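Local structure of phosphoethanolamine N-methyltransferase 1 (Haemonchus contortus, 4KRG) at residues 145-150 and 236-241; 418-421 and 427-430. The protein probably catalyses methylation of phosphoethanolamine with S-adenosylmethionine as methyl donor, a step of nematode phosphocholine biosynthesis. All coordinates share one frame; numbering follows the deposited sequence.

Interaction 1. Residues 145-150 and 236-241; sequences NAMRWL and TKKVPA
Lys238 reaches from its strand to the C-terminal end of helix 136-149, and its ammonium group is gripped there by two backbone carbonyls, those of Met147 and Leu150. The side chain is fully stretched: CG stands anti to the backbone N and every later torsion is extended too, which carries the charge straight across the gap between the two backbones. Lys238 NZ lies 3.1 Å from Met147 O and meets that carbonyl almost head-on, with a C=O...N angle of 172°. The second bond, from Lys238 NZ to Leu150 O, is very short at 2.5 Å, a length best treated with caution; here the angle is 145° and the donor stands tilted 34° out of the carbonyl plane.

Lys238 illustrates how a buried lysine can join a helix end to a strand in the Rossmann-like methyltransferase fold. Helix 136-149 leads into strand 154-161, and strand 231-240 lies antiparallel between that strand and strand 208-218, a position consistent with the reversed strand of class I methyltransferases. The two bonds tie the end of the helix to this strand. Leu150 is the first residue to leave helical geometry, and the negative end of the helix dipole would be expected to favour a cation here.

The methylenes of Lys238 do the apolar work. Met147, a selenomethionine, sends its bent chain obliquely past them, bringing its SE to 3.7 Å from Lys238 CG. From another direction, roughly perpendicular, Leu150 approaches with its CB, 3.8 Å from Lys238 CD. Trp209 of strand 208-218 joins the arrangement by a cation-pi interaction with Lys238 and also touches the Met147 side chain.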
loop_
_atom_site.group_PDB
_atom_site.type_symbol
_atom_site.label_atom_id
_atom_site.label_comp_id
_atom_site.label_asym_id
_atom_site.label_seq_id
_atom_site.Cartn_x
_atom_site.Cartn_y
_atom_site.Cartn_z
ATOM N N ASN A 145 -18.664 -8.567 4.674
ATOM C CA ASN A 145 -18.834 -9.330 5.909
ATOM C C ASN A 145 -17.976 -8.777 7.042
ATOM O O ASN A 145 -18.444 -8.628 8.168
ATOM C CB ASN A 145 -18.506 -10.803 5.674
ATOM C CG ASN A 145 -19.741 -11.642 5.436
ATOM O OD1 ASN A 145 -20.785 -11.416 6.049
ATOM N ND2 ASN A 145 -19.635 -12.610 4.537
ATOM N N ALA A 146 -16.719 -8.473 6.736
ATOM C CA ALA A 146 -15.828 -7.856 7.707
ATOM C C ALA A 146 -16.450 -6.563 8.195
ATOM O O ALA A 146 -16.397 -6.230 9.372
ATOM C CB ALA A 146 -14.475 -7.588 7.083
HETATM N N MSE A 147 -17.052 -5.833 7.270
HETATM C CA MSE A 147 -17.689 -4.573 7.601
HETATM C C MSE A 147 -18.843 -4.778 8.581
HETATM O O MSE A 147 -19.019 -4.015 9.528
HETATM C CB MSE A 147 -18.190 -3.916 6.326
HETATM C CG MSE A 147 -18.828 -2.578 6.554
HETATM SE SE MSE A 147 -17.599 -1.140 7.015
HETATM C CE MSE A 147 -17.378 -0.374 5.252
ATOM N N ARG A 148 -19.628 -5.821 8.346
ATOM C CA ARG A 148 -20.734 -6.170 9.229
ATOM C C ARG A 148 -20.252 -6.542 10.633
ATOM O O ARG A 148 -20.857 -6.148 11.627
ATOM C CB ARG A 148 -21.515 -7.339 8.623
ATOM C CG ARG A 148 -22.668 -7.844 9.466
ATOM C CD ARG A 148 -23.267 -9.096 8.862
ATOM N NE ARG A 148 -24.457 -9.539 9.588
ATOM C CZ ARG A 148 -25.683 -9.072 9.367
ATOM N NH1 ARG A 148 -25.884 -8.142 8.445
ATOM N NH2 ARG A 148 -26.708 -9.534 10.070
ATOM N N TRP A 149 -19.160 -7.297 10.696
ATOM C CA TRP A 149 -18.632 -7.833 11.949
ATOM C C TRP A 149 -17.889 -6.811 12.786
ATOM O O TRP A 149 -17.824 -6.927 14.004
ATOM C CB TRP A 149 -17.671 -8.971 11.646
ATOM C CG TRP A 149 -18.287 -10.077 10.871
ATOM C CD1 TRP A 149 -19.610 -10.404 10.809
ATOM C CD2 TRP A 149 -17.597 -11.016 10.042
ATOM N NE1 TRP A 149 -19.787 -11.496 9.989
ATOM C CE2 TRP A 149 -18.567 -11.889 9.504
ATOM C CE3 TRP A 149 -16.256 -11.205 9.699
ATOM C CZ2 TRP A 149 -18.235 -12.934 8.645
ATOM C CZ3 TRP A 149 -15.927 -12.242 8.848
ATOM C CH2 TRP A 149 -16.914 -13.092 8.329
ATOM N N LEU A 150 -17.303 -5.820 12.128
ATOM C CA LEU A 150 -16.499 -4.829 12.827
ATOM C C LEU A 150 -17.351 -3.855 13.637
ATOM O O LEU A 150 -18.420 -3.426 13.193
ATOM C CB LEU A 150 -15.627 -4.055 11.837
ATOM C CG LEU A 150 -14.317 -4.729 11.437
ATOM C CD1 LEU A 150 -13.652 -3.958 10.307
ATOM C CD2 LEU A 150 -13.399 -4.792 12.638
ATOM N N THR A 236 -6.881 -0.508 7.555
ATOM C CA THR A 236 -8.097 0.146 7.103
ATOM C C THR A 236 -9.115 0.239 8.244
ATOM O O THR A 236 -9.350 -0.735 8.960
ATOM C CB THR A 236 -8.681 -0.632 5.919
ATOM O OG1 THR A 236 -7.732 -0.629 4.846
ATOM C CG2 THR A 236 -9.952 -0.006 5.444
ATOM N N LYS A 237 -9.713 1.414 8.405
ATOM C CA LYS A 237 -10.583 1.698 9.538
ATOM C C LYS A 237 -12.041 1.862 9.102
ATOM O O LYS A 237 -12.318 2.494 8.083
ATOM C CB LYS A 237 -10.104 2.973 10.242
ATOM C CG LYS A 237 -10.719 3.202 11.612
ATOM C CD LYS A 237 -10.237 4.511 12.225
ATOM C CE LYS A 237 -10.802 4.708 13.619
ATOM N NZ LYS A 237 -10.387 6.026 14.171
ATOM N N LYS A 238 -12.965 1.295 9.879
ATOM C CA LYS A 238 -14.399 1.441 9.629
ATOM C C LYS A 238 -14.887 2.758 10.218
ATOM O O LYS A 238 -14.841 2.959 11.429
ATOM C CB LYS A 238 -15.174 0.275 10.251
ATOM C CG LYS A 238 -16.678 0.450 10.276
ATOM C CD LYS A 238 -17.344 -0.744 10.935
ATOM C CE LYS A 238 -18.840 -0.541 11.084
ATOM N NZ LYS A 238 -19.484 -1.765 11.638
ATOM N N VAL A 239 -15.343 3.658 9.353
ATOM C CA VAL A 239 -15.735 4.999 9.766
ATOM C C VAL A 239 -17.069 5.386 9.127
ATOM O O VAL A 239 -17.458 4.821 8.112
ATOM C CB VAL A 239 -14.655 6.038 9.384
ATOM C CG1 VAL A 239 -13.336 5.727 10.076
ATOM C CG2 VAL A 239 -14.472 6.065 7.884
ATOM N N PRO A 240 -17.776 6.352 9.726
ATOM C CA PRO A 240 -19.095 6.703 9.190
ATOM C C PRO A 240 -19.020 7.344 7.803
ATOM O O PRO A 240 -18.092 8.099 7.526
ATOM C CB PRO A 240 -19.619 7.725 10.202
ATOM C CG PRO A 240 -18.821 7.475 11.456
ATOM C CD PRO A 240 -17.473 7.084 10.969
ATOM N N ALA A 241 -19.985 7.030 6.945
ATOM C CA ALA A 241 -20.114 7.686 5.652
ATOM C C ALA A 241 -21.479 8.361 5.563
ATOM O O ALA A 241 -22.360 7.892 4.842
ATOM C CB ALA A 241 -19.952 6.687 4.533
#

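Interaction 2. Residues 418-421 and 427-430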
loop_
_atom_site.group_PDB
_atom_site.type_symbol
_atom_site.label_atom_id
_atom_site.label_comp_id
_atom_site.label_asym_id
_atom_site.label_seq_id
_atom_site.Cartn_x
_atom_site.Cartn_y
_atom_site.Cartn_z
ATOM N N GLN A 418 4.910 34.221 1.923
ATOM C CA GLN A 418 4.074 34.398 3.096
ATOM C C GLN A 418 3.375 33.107 3.520
ATOM O O GLN A 418 3.215 32.860 4.713
ATOM C CB GLN A 418 3.084 35.547 2.885
ATOM C CG GLN A 418 3.767 36.912 2.806
ATOM C CD GLN A 418 2.786 38.065 2.746
ATOM O OE1 GLN A 418 1.574 37.871 2.826
ATOM N NE2 GLN A 418 3.307 39.276 2.602
ATOM N N ARG A 419 2.972 32.281 2.559
ATOM C CA ARG A 419 2.410 30.981 2.897
ATOM C C ARG A 419 3.441 30.135 3.632
ATOM O O ARG A 419 3.175 29.616 4.715
ATOM C CB ARG A 419 1.934 30.232 1.651
ATOM C CG ARG A 419 0.519 30.563 1.218
ATOM C CD ARG A 419 -0.044 29.479 0.309
ATOM N NE ARG A 419 -0.381 28.262 1.045
ATOM C CZ ARG A 419 -0.650 27.090 0.479
ATOM N NH1 ARG A 419 -0.617 26.957 -0.841
ATOM N NH2 ARG A 419 -0.941 26.045 1.237
HETATM N N MSE A 420 4.622 30.006 3.038
HETATM C CA MSE A 420 5.669 29.153 3.597
HETATM C C MSE A 420 6.235 29.684 4.909
HETATM O O MSE A 420 6.634 28.907 5.780
HETATM C CB MSE A 420 6.795 28.951 2.580
HETATM C CG MSE A 420 6.414 28.058 1.401
HETATM SE SE MSE A 420 7.931 27.739 0.246
HETATM C CE MSE A 420 9.028 26.743 1.494
ATOM N N THR A 421 6.285 31.006 5.037
ATOM C CA THR A 421 6.698 31.640 6.289
ATOM C C THR A 421 5.644 31.420 7.376
ATOM O O THR A 421 5.971 31.278 8.554
ATOM C CB THR A 421 7.009 33.147 6.090
ATOM O OG1 THR A 421 8.285 33.285 5.448
ATOM C CG2 THR A 421 7.048 33.884 7.408
ATOM N N ASN A 427 14.561 30.996 5.317
ATOM C CA ASN A 427 15.524 31.056 4.227
ATOM C C ASN A 427 14.890 30.615 2.913
ATOM O O ASN A 427 15.365 29.690 2.254
ATOM C CB ASN A 427 16.750 30.206 4.552
ATOM C CG ASN A 427 17.333 30.528 5.912
ATOM O OD1 ASN A 427 17.279 31.672 6.371
ATOM N ND2 ASN A 427 17.889 29.518 6.570
ATOM N N ILE A 428 13.798 31.279 2.553
ATOM C CA ILE A 428 13.052 30.963 1.343
ATOM C C ILE A 428 13.659 31.670 0.138
ATOM O O ILE A 428 13.847 32.882 0.156
ATOM C CB ILE A 428 11.597 31.434 1.465
ATOM C CG1 ILE A 428 10.881 30.685 2.588
ATOM C CG2 ILE A 428 10.870 31.251 0.157
ATOM C CD1 ILE A 428 9.531 31.280 2.939
ATOM N N THR A 429 13.971 30.912 -0.906
ATOM C CA THR A 429 14.354 31.496 -2.184
ATOM C C THR A 429 13.401 30.968 -3.243
ATOM O O THR A 429 12.929 29.839 -3.146
ATOM C CB THR A 429 15.816 31.177 -2.561
ATOM O OG1 THR A 429 16.017 29.760 -2.561
ATOM C CG2 THR A 429 16.764 31.814 -1.569
ATOM N N ILE A 430 13.100 31.788 -4.240
ATOM C CA ILE A 430 12.178 31.389 -5.291
ATOM C C ILE A 430 12.787 31.701 -6.650
ATOM O O ILE A 430 13.139 32.843 -6.918
ATOM C CB ILE A 430 10.842 32.134 -5.172
ATOM C CG1 ILE A 430 10.199 31.885 -3.808
ATOM C CG2 ILE A 430 9.902 31.727 -6.291
ATOM C CD1 ILE A 430 8.890 32.613 -3.618
#
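Ile428 pushes its terminal methyl, CD1, against the last turn of helix 413-422, where it overlaps the base of the Met420 side chain and the hydroxyl of Thr421. Ile428 CD1 comes within 3.6 Å of Met420 CB, an apolar touch made near the root of that side chain and not at its selenium. With CD1 anti to CA (chi2 169°) the CG1 branch is extended toward the helix. Ile428 CD1 also lies 3.4 Å from Thr421 OG1, and the two side chains slant across one another. That hydroxyl has a weak hydrogen bond to Arg417 O, one helical turn back; its meeting with the methyl is van der Waals packing.

No hydrogen bond spans the two segments themselves, although Ile428 O accepts one from Arg417 NH1 of the same helix. Helix 413-422 packs here on strand 428-432, an edge strand paired antiparallel with strand 458-465, consistent with the end of a Rossmann-like sheet in the second half of a di-domain methyltransferase. Met420 and Ile428 both touch Ala464 of strand 458-465, and Met420 also rests on Ile462, while Ile430 meets Glu413, Val416 and Arg417 farther back along the helix.

In the fold
Read from the N terminus, the chain makes its two contacts in series, and they neither nest nor cross. Interaction 1 closes a long excursion of 85 residues, which includes strands 154-161 and 208-218, and ties the methyltransferase helix 136-149 to strand 231-240. The chain then runs on through helix 249-271 and the strands from 297-302 onward before interaction 2 closes a short connection of five residues, joining helix 413-422 to strand 428-432 near the C terminus. The centres lie 42 Å apart and the nearest atoms about 25 Å apart, without touching. The separation is consistent with the two contacts belonging to different halves of a di-domain enzyme.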